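PDB 3D6L: putative hydrolase from Campylobacter jejuni, which probably hydrolyses long-chain fatty acyl-CoA thioesters, as a hexameric thioesterase of the hot dog fold. Local coordinates for residues V49-M54 with A108-V113. Residues are numbered along the deposited sequence; the frame is centred on the assembly and turned at random.
Sequences VVTISM and ALVTYV
Val50 and Val113 form an antiparallel hydrogen-bonded pair, Val113 N giving to Val50 O at 2.9 Å and Val50 N to Val113 O. Farther along, a classic beta bulge shifts the register by one: Ile52 N (2.8 Å) and Ser53 N (3.3 Å) both give to Thr111 O, both tilted from the Thr111 carbonyl plane. Thr111 N returns a nearly straight bond to Ser53 O (N-H...O 174°) from above that residue's carbonyl plane. The segments' N-to-C directions differ by 137°. In this hot dog fold, strand 48-58 is the outer neighbour of 100-115 within the chain; its Ser53 and Met54 also pair antiparallel with a strand of the second subunit, so the sheet runs on across the interface. Thr51, Met54, Val110 and Tyr112 share the face toward helix 26-42. Thr51 lies alongside Tyr112, OG1 3.3 Å from Tyr112 CE2, while its CG2, anti to the backbone N, meets Val110 CG1 at 3.5 Å. Asp34 of the helix ties both polar ends, its OD1 hydrogen-bonded to Thr51 OG1 and its backbone O to Tyr112 OH. On the other face, Val113 CG1 packs against Val50 CG2 (3.5 Å); at the bulge, Ile52 CD1 reaches Thr111 CG2 at 3.7 Å.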
loop_
_atom_site.group_PDB
_atom_site.type_symbol
_atom_site.label_atom_id
_atom_site.label_comp_id
_atom_site.label_asym_id
_atom_site.label_seq_id
_atom_site.Cartn_x
_atom_site.Cartn_y
_atom_site.Cartn_z
ATOM N N VAL A 49 -13.707 6.979 -19.052
ATOM C CA VAL A 49 -13.556 5.839 -19.951
ATOM C C VAL A 49 -13.461 4.569 -19.105
ATOM O O VAL A 49 -13.008 4.616 -17.950
ATOM C CB VAL A 49 -12.341 5.979 -20.912
ATOM C CG1 VAL A 49 -12.559 7.131 -21.916
ATOM C CG2 VAL A 49 -11.022 6.153 -20.145
ATOM N N VAL A 50 -13.930 3.444 -19.643
ATOM C CA VAL A 50 -13.649 2.179 -18.980
ATOM C C VAL A 50 -12.772 1.330 -19.890
ATOM O O VAL A 50 -12.963 1.324 -21.106
ATOM C CB VAL A 50 -14.918 1.427 -18.409
ATOM C CG1 VAL A 50 -16.039 2.399 -18.060
ATOM C CG2 VAL A 50 -15.418 0.326 -19.330
ATOM N N THR A 51 -11.796 0.649 -19.297
ATOM C CA THR A 51 -10.865 -0.176 -20.050
ATOM C C THR A 51 -11.545 -1.482 -20.464
ATOM O O THR A 51 -12.030 -2.222 -19.615
ATOM C CB THR A 51 -9.598 -0.489 -19.221
ATOM O OG1 THR A 51 -9.203 0.673 -18.481
ATOM C CG2 THR A 51 -8.459 -0.922 -20.122
ATOM N N ILE A 52 -11.587 -1.759 -21.766
ATOM C CA ILE A 52 -12.234 -2.983 -22.252
ATOM C C ILE A 52 -11.265 -4.078 -22.704
ATOM O O ILE A 52 -11.594 -5.258 -22.615
ATOM C CB ILE A 52 -13.301 -2.718 -23.352
ATOM C CG1 ILE A 52 -12.715 -1.910 -24.516
ATOM C CG2 ILE A 52 -14.527 -2.033 -22.760
ATOM C CD1 ILE A 52 -13.361 -2.240 -25.867
ATOM N N SER A 53 -10.085 -3.701 -23.192
ATOM C CA SER A 53 -9.101 -4.702 -23.607
ATOM C C SER A 53 -7.651 -4.214 -23.667
ATOM O O SER A 53 -7.376 -3.012 -23.643
ATOM C CB SER A 53 -9.508 -5.354 -24.939
ATOM O OG SER A 53 -9.467 -4.432 -26.005
ATOM N N MET A 54 -6.740 -5.185 -23.733
ATOM C CA MET A 54 -5.311 -4.961 -23.886
ATOM C C MET A 54 -4.730 -5.986 -24.840
ATOM O O MET A 54 -4.919 -7.187 -24.662
ATOM C CB MET A 54 -4.587 -5.110 -22.554
ATOM C CG MET A 54 -4.600 -3.903 -21.684
ATOM S SD MET A 54 -3.077 -3.816 -20.719
ATOM C CE MET A 54 -3.436 -2.344 -19.750
ATOM N N ALA A 108 2.330 -1.444 -25.028
ATOM C CA ALA A 108 0.976 -2.006 -24.982
ATOM C C ALA A 108 -0.021 -1.283 -25.871
ATOM O O ALA A 108 0.124 -0.099 -26.148
ATOM C CB ALA A 108 0.452 -2.065 -23.536
ATOM N N LEU A 109 -1.037 -2.023 -26.300
ATOM C CA LEU A 109 -2.164 -1.481 -27.051
ATOM C C LEU A 109 -3.415 -1.672 -26.203
ATOM O O LEU A 109 -3.876 -2.799 -26.024
ATOM C CB LEU A 109 -2.335 -2.243 -28.366
ATOM C CG LEU A 109 -2.687 -1.536 -29.679
ATOM C CD1 LEU A 109 -3.264 -2.572 -30.660
ATOM C CD2 LEU A 109 -3.629 -0.337 -29.507
ATOM N N VAL A 110 -3.962 -0.577 -25.683
ATOM C CA VAL A 110 -5.101 -0.646 -24.764
ATOM C C VAL A 110 -6.340 -0.060 -25.432
ATOM O O VAL A 110 -6.240 0.934 -26.156
ATOM C CB VAL A 110 -4.823 0.137 -23.429
ATOM C CG1 VAL A 110 -5.755 -0.332 -22.330
ATOM C CG2 VAL A 110 -3.366 -0.017 -22.976
ATOM N N THR A 111 -7.503 -0.657 -25.180
ATOM C CA THR A 111 -8.755 -0.126 -25.720
ATOM C C THR A 111 -9.731 0.267 -24.610
ATOM O O THR A 111 -9.912 -0.459 -23.628
ATOM C CB THR A 111 -9.419 -1.097 -26.741
ATOM O OG1 THR A 111 -8.437 -1.545 -27.687
ATOM C CG2 THR A 111 -10.551 -0.405 -27.506
ATOM N N TYR A 112 -10.347 1.429 -24.789
ATOM C CA TYR A 112 -11.267 2.009 -23.826
ATOM C C TYR A 112 -12.604 2.254 -24.505
ATOM O O TYR A 112 -12.666 2.398 -25.727
ATOM C CB TYR A 112 -10.702 3.335 -23.281
ATOM C CG TYR A 112 -9.332 3.185 -22.658
ATOM C CD1 TYR A 112 -8.173 3.305 -23.427
ATOM C CD2 TYR A 112 -9.198 2.897 -21.301
ATOM C CE1 TYR A 112 -6.906 3.148 -22.853
ATOM C CE2 TYR A 112 -7.945 2.736 -20.716
ATOM C CZ TYR A 112 -6.802 2.862 -21.491
ATOM O OH TYR A 112 -5.567 2.690 -20.901
ATOM N N VAL A 113 -13.672 2.283 -23.718
ATOM C CA VAL A 113 -14.964 2.706 -24.224
ATOM C C VAL A 113 -15.294 4.054 -23.585
ATOM O O VAL A 113 -15.045 4.264 -22.399
ATOM C CB VAL A 113 -16.075 1.646 -23.976
ATOM C CG1 VAL A 113 -16.322 1.436 -22.484
ATOM C CG2 VAL A 113 -17.370 2.039 -24.670
#